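PDB 6EI6: coiled-coil and C2 domain-containing protein 1-like from Drosophila melanogaster, which binds phosphatidylinositol monophosphates and regulates the ESCRT pathway in endosomal protein sorting, probably by preventing inappropriate polymerisation of the ESCRT-III subunit Shrub. Local coordinates for residues K81-D84 / L85-S89; R57-H60 / K61-D65. All blocks are in the same frame, centred on the assembly; numbering follows the deposited sequence.

Overall arrangement
Both contacts lie in the helical hairpin that stands beside the C2 domain in this C-terminal piece of the protein. Interaction 2 comes first along the chain: residues 57-65 close helix 34-62 and form the turn into helix 66-91. Interaction 1, residues 81-89, belongs to the later part of helix 66-91, where that helix packs on helix 34-62 and on strand 265-268. Their centres are about 28 Å apart and their nearest atoms about 12 Å apart, without touching. Interaction 2 lies nearer the centre of the molecule (about 13 Å between centres, against about 29 Å for interaction 1), with His59 reaching Glu225 of the C2 β-sandwich, whereas interaction 1 joins the hairpin to the C-terminal strand.

Interaction 1 (K81-D84 / L85-S89); sequences KDLD and LVRYS
Leu85 N donates to Lys81 O at 2.8 Å in a fairly straight bond (N-H...O 160°), the first of a run of i to i+4 bonds. Val86 N on Asp82 O, Arg87 N on Leu83 O and Tyr88 N on Asp84 O continue the ladder. The side chains add a second layer to it. With its CG set anti to the backbone N (chi1 -158°), Leu83 leans along the helix toward Arg87, and its CG sits over the centre of one guanidinium face, 3.8 Å from Arg87 CZ. Leu83 CD1 approaches the same group near Arg87 NE, at 4.0 Å. The arginine is extended from CG to NE and runs back over the preceding turn, its CG 3.4 Å from Leu83 O.

This is an i to i+4 pairing on helix 66-91, on the side that meets helix 34-62 in the hairpin: Leu83 packs on Leu46 and Leu50 there, and Arg87 NE forms a salt bridge with Glu43. Cut back to an alanine, Leu83 would no longer cover that guanidinium face, which would probably open a gap against Leu46 and Leu50 and leave the arginine freer to swing off Glu43. Asp84 OD1 stays 4.5 Å from Arg87 NH1, beyond salt-bridge range, and accepts instead from Gln80 NE2; its charge may still help to stabilise the guanidinium.

Around the helix, Asp82 and Leu85 face strand 265-268. Asp82 OD2 accepts from Leu268 N, while Asp82 OD1 lies 3.8 Å from Leu85 CD1. Val86 CG2 rests 3.3 Å from Asp82 O, and the valine side chain bridges Leu46 and Leu268. One turn on, Ser89 OG turns back to donate to Val86 O at 2.8 Å, giving that carbonyl a side-chain partner.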
loop_
_atom_site.group_PDB
_atom_site.type_symbol
_atom_site.label_atom_id
_atom_site.label_comp_id
_atom_site.label_asym_id
_atom_site.label_seq_id
_atom_site.Cartn_x
_atom_site.Cartn_y
_atom_site.Cartn_z
ATOM N N LYS A 81 -0.091 -13.506 -20.981
ATOM C CA LYS A 81 0.072 -14.147 -22.280
ATOM C C LYS A 81 0.879 -13.261 -23.226
ATOM O O LYS A 81 1.782 -13.736 -23.929
ATOM C CB LYS A 81 -1.295 -14.470 -22.898
ATOM C CG LYS A 81 -2.053 -15.571 -22.208
ATOM C CD LYS A 81 -3.074 -16.237 -23.137
ATOM C CE LYS A 81 -3.806 -17.390 -22.423
ATOM N NZ LYS A 81 -4.634 -16.930 -21.259
ATOM N N ASP A 82 0.559 -11.963 -23.259
ATOM C CA ASP A 82 1.245 -11.075 -24.193
ATOM C C ASP A 82 2.687 -10.880 -23.767
ATOM O O ASP A 82 3.597 -10.886 -24.608
ATOM C CB ASP A 82 0.499 -9.737 -24.307
ATOM C CG ASP A 82 -0.674 -9.810 -25.292
ATOM O OD1 ASP A 82 -0.824 -10.881 -25.957
ATOM O OD2 ASP A 82 -1.439 -8.809 -25.413
ATOM N N LEU A 83 2.904 -10.736 -22.459
ATOM C CA LEU A 83 4.251 -10.710 -21.896
ATOM C C LEU A 83 5.046 -11.950 -22.293
ATOM O O LEU A 83 6.208 -11.848 -22.702
ATOM C CB LEU A 83 4.149 -10.593 -20.377
ATOM C CG LEU A 83 5.317 -10.052 -19.575
ATOM C CD1 LEU A 83 6.117 -8.989 -20.319
ATOM C CD2 LEU A 83 4.730 -9.481 -18.305
ATOM N N ASP A 84 4.424 -13.136 -22.189
ATOM C CA ASP A 84 5.108 -14.377 -22.563
ATOM C C ASP A 84 5.410 -14.405 -24.053
ATOM O O ASP A 84 6.489 -14.842 -24.470
ATOM C CB ASP A 84 4.265 -15.609 -22.193
ATOM C CG ASP A 84 4.015 -15.742 -20.697
ATOM O OD1 ASP A 84 4.835 -15.225 -19.883
ATOM O OD2 ASP A 84 2.980 -16.368 -20.344
ATOM N N LEU A 85 4.447 -13.968 -24.870
ATOM C CA LEU A 85 4.643 -13.899 -26.317
ATOM C C LEU A 85 5.823 -13.005 -26.687
ATOM O O LEU A 85 6.572 -13.313 -27.620
ATOM C CB LEU A 85 3.372 -13.375 -26.981
ATOM C CG LEU A 85 2.269 -14.376 -27.267
ATOM C CD1 LEU A 85 1.052 -13.631 -27.807
ATOM C CD2 LEU A 85 2.769 -15.392 -28.277
ATOM N N VAL A 86 5.978 -11.866 -26.000
ATOM C CA VAL A 86 7.080 -10.963 -26.325
ATOM C C VAL A 86 8.404 -11.566 -25.872
ATOM O O VAL A 86 9.401 -11.521 -26.605
ATOM C CB VAL A 86 6.863 -9.567 -25.705
ATOM C CG1 VAL A 86 8.097 -8.710 -25.931
ATOM C CG2 VAL A 86 5.627 -8.887 -26.273
ATOM N N ARG A 87 8.439 -12.130 -24.653
ATOM C CA ARG A 87 9.657 -12.768 -24.164
ATOM C C ARG A 87 10.057 -13.941 -25.053
ATOM O O ARG A 87 11.246 -14.156 -25.323
ATOM C CB ARG A 87 9.462 -13.227 -22.721
ATOM C CG ARG A 87 9.494 -12.110 -21.709
ATOM C CD ARG A 87 8.834 -12.528 -20.420
ATOM N NE ARG A 87 9.063 -11.504 -19.394
ATOM C CZ ARG A 87 8.506 -11.495 -18.179
ATOM N NH1 ARG A 87 7.666 -12.463 -17.799
ATOM N NH2 ARG A 87 8.791 -10.501 -17.346
ATOM N N TYR A 88 9.065 -14.684 -25.551
ATOM C CA TYR A 88 9.344 -15.843 -26.394
ATOM C C TYR A 88 9.927 -15.423 -27.744
ATOM O O TYR A 88 10.923 -15.996 -28.203
ATOM C CB TYR A 88 8.066 -16.669 -26.569
ATOM C CG TYR A 88 8.174 -17.755 -27.615
ATOM C CD1 TYR A 88 8.793 -18.969 -27.325
ATOM C CD2 TYR A 88 7.659 -17.566 -28.898
ATOM C CE1 TYR A 88 8.899 -19.966 -28.287
ATOM C CE2 TYR A 88 7.763 -18.554 -29.858
ATOM C CZ TYR A 88 8.386 -19.748 -29.543
ATOM O OH TYR A 88 8.491 -20.732 -30.498
ATOM N N SER A 89 9.316 -14.429 -28.403
ATOM C CA SER A 89 9.889 -13.910 -29.642
ATOM C C SER A 89 11.335 -13.488 -29.449
ATOM O O SER A 89 12.141 -13.597 -30.379
ATOM C CB SER A 89 9.080 -12.720 -30.150
ATOM O OG SER A 89 9.438 -11.544 -29.449
#

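Interaction 2 (R57-H60 / K61-D65). With SO4 (sulfate ion), chain E.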
loop_
_atom_site.group_PDB
_atom_site.type_symbol
_atom_site.label_atom_id
_atom_site.label_comp_id
_atom_site.label_asym_id
_atom_site.label_seq_id
_atom_site.Cartn_x
_atom_site.Cartn_y
_atom_site.Cartn_z
ATOM N N ARG A 57 -6.955 -6.254 -8.740
ATOM C CA ARG A 57 -7.499 -7.530 -8.285
ATOM C C ARG A 57 -7.435 -7.636 -6.771
ATOM O O ARG A 57 -8.410 -8.035 -6.118
ATOM C CB ARG A 57 -6.735 -8.691 -8.926
ATOM C CG ARG A 57 -7.118 -10.042 -8.408
ATOM C CD ARG A 57 -6.071 -11.066 -8.797
ATOM N NE ARG A 57 -4.832 -10.830 -8.052
ATOM C CZ ARG A 57 -3.641 -11.327 -8.369
ATOM N NH1 ARG A 57 -3.489 -12.098 -9.442
ATOM N NH2 ARG A 57 -2.593 -11.025 -7.618
ATOM N N ASP A 58 -6.293 -7.253 -6.194
ATOM C CA ASP A 58 -6.101 -7.409 -4.760
ATOM C C ASP A 58 -6.972 -6.437 -3.987
ATOM O O ASP A 58 -7.516 -6.787 -2.931
ATOM C CB ASP A 58 -4.624 -7.229 -4.417
ATOM C CG ASP A 58 -3.798 -8.426 -4.823
ATOM O OD1 ASP A 58 -4.406 -9.476 -5.152
ATOM O OD2 ASP A 58 -2.552 -8.321 -4.825
ATOM N N HIS A 59 -7.150 -5.225 -4.510
ATOM C CA HIS A 59 -8.090 -4.312 -3.873
ATOM C C HIS A 59 -9.499 -4.897 -3.846
ATOM O O HIS A 59 -10.185 -4.822 -2.821
ATOM C CB HIS A 59 -8.103 -2.964 -4.580
ATOM C CG HIS A 59 -9.181 -2.058 -4.090
ATOM N ND1 HIS A 59 -9.037 -1.278 -2.962
ATOM C CD2 HIS A 59 -10.435 -1.832 -4.550
ATOM C CE1 HIS A 59 -10.149 -0.591 -2.763
ATOM N NE2 HIS A 59 -11.015 -0.916 -3.706
ATOM N N HIS A 60 -9.950 -5.483 -4.962
ATOM C CA HIS A 60 -11.295 -6.050 -4.994
ATOM C C HIS A 60 -11.415 -7.262 -4.078
ATOM O O HIS A 60 -12.474 -7.474 -3.475
ATOM C CB HIS A 60 -11.684 -6.406 -6.431
ATOM C CG HIS A 60 -11.953 -5.204 -7.277
ATOM N ND1 HIS A 60 -12.830 -4.210 -6.895
ATOM C CD2 HIS A 60 -11.430 -4.810 -8.459
ATOM C CE1 HIS A 60 -12.848 -3.261 -7.814
ATOM N NE2 HIS A 60 -12.000 -3.596 -8.770
ATOM N N LYS A 61 -10.341 -8.051 -3.948
ATOM C CA LYS A 61 -10.350 -9.188 -3.030
ATOM C C LYS A 61 -10.510 -8.727 -1.590
ATOM O O LYS A 61 -11.370 -9.227 -0.853
ATOM C CB LYS A 61 -9.069 -9.993 -3.182
ATOM C CG LYS A 61 -8.858 -10.966 -2.054
ATOM C CD LYS A 61 -7.921 -12.070 -2.460
ATOM C CE LYS A 61 -6.742 -12.170 -1.511
ATOM N NZ LYS A 61 -6.074 -13.507 -1.592
ATOM N N ALA A 62 -9.699 -7.753 -1.180
ATOM C CA ALA A 62 -9.793 -7.213 0.168
ATOM C C ALA A 62 -11.161 -6.621 0.471
ATOM O O ALA A 62 -11.516 -6.491 1.648
ATOM C CB ALA A 62 -8.730 -6.146 0.389
ATOM N N MET A 63 -11.934 -6.242 -0.543
ATOM C CA MET A 63 -13.213 -5.589 -0.299
ATOM C C MET A 63 -14.396 -6.526 -0.518
ATOM O O MET A 63 -15.534 -6.057 -0.652
ATOM C CB MET A 63 -13.350 -4.338 -1.164
ATOM C CG MET A 63 -12.260 -3.301 -0.910
ATOM S SD MET A 63 -12.507 -2.182 0.514
ATOM C CE MET A 63 -13.196 -0.721 -0.321
ATOM N N GLY A 64 -14.151 -7.833 -0.532
ATOM C CA GLY A 64 -15.230 -8.790 -0.742
ATOM C C GLY A 64 -16.001 -8.583 -2.027
ATOM O O GLY A 64 -17.233 -8.724 -2.043
ATOM N N ASP A 65 -15.303 -8.245 -3.114
ATOM C CA ASP A 65 -15.908 -8.012 -4.428
ATOM C C ASP A 65 -15.426 -9.116 -5.369
ATOM O O ASP A 65 -14.503 -8.928 -6.162
ATOM C CB ASP A 65 -15.533 -6.613 -4.941
ATOM C CG ASP A 65 -16.248 -6.244 -6.215
ATOM O OD1 ASP A 65 -16.924 -7.110 -6.814
ATOM O OD2 ASP A 65 -16.134 -5.068 -6.609
HETATM S S SO4 E . 0.094 -13.734 -8.597
HETATM O O1 SO4 E . -0.851 -13.842 -9.717
HETATM O O2 SO4 E . 1.463 -13.683 -9.128
HETATM O O3 SO4 E . -0.186 -12.532 -7.789
HETATM O O4 SO4 E . -0.038 -14.928 -7.756
#
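A Schellman motif ends helix 34-62 here, with Gly64 as its C-prime residue. Asp65 N reaches back to His60 O at 3.0 Å (N-H...O 157°), and inside that loop Gly64 N donates to Lys61 O. Gly64 takes the positive phi of 57° that lets the chain reverse, and Met63 N adds only weak bonds to the carbonyls of His59 and His60. Before the turn the helix is regular, with Lys61 N bonded to Arg57 O and Ala62 N to Asp58 O.

Met63 folds over the histidine of the previous turn. Its CG, set anti to its own carbonyl carbon, lies over one face of the His59 ring, offset toward the rim, in a CH-pi contact 4.1 Å from the ring centroid; bends at chi2 and chi3 then bring CE to 3.9 Å from His59 CE1. The sulfur stands more obliquely. His59 ND1 is engaged by Glu225, which helps to fix the ring's rotation and joins the helix end to the C2 domain.

The same turn serves as the link of the helical hairpin, for Asp65 is the N-cap of helix 66-91, its OD1 accepting from Gly68 N. Its side chain runs beside that of His60, the carboxylate plane turned 77° from the imidazole, while the His60 ring also meets Phe72.

One turn earlier, Arg57 bends at chi3 and its NE forms a salt bridge with Asp58 OD1 at 3.2 Å; the oxygen lies in the guanidinium plane, but NE meets it from above the carboxylate plane. A sulfate, probably from the crystallisation liquor, occupies the far end: NH2 of Arg57 donates to sulfate O3 at 2.8 Å and NH1 to sulfate O1 at 3.2 Å. NH1 also forms a salt bridge with Glu73 of helix 66-91, tying the two helices of the hairpin together.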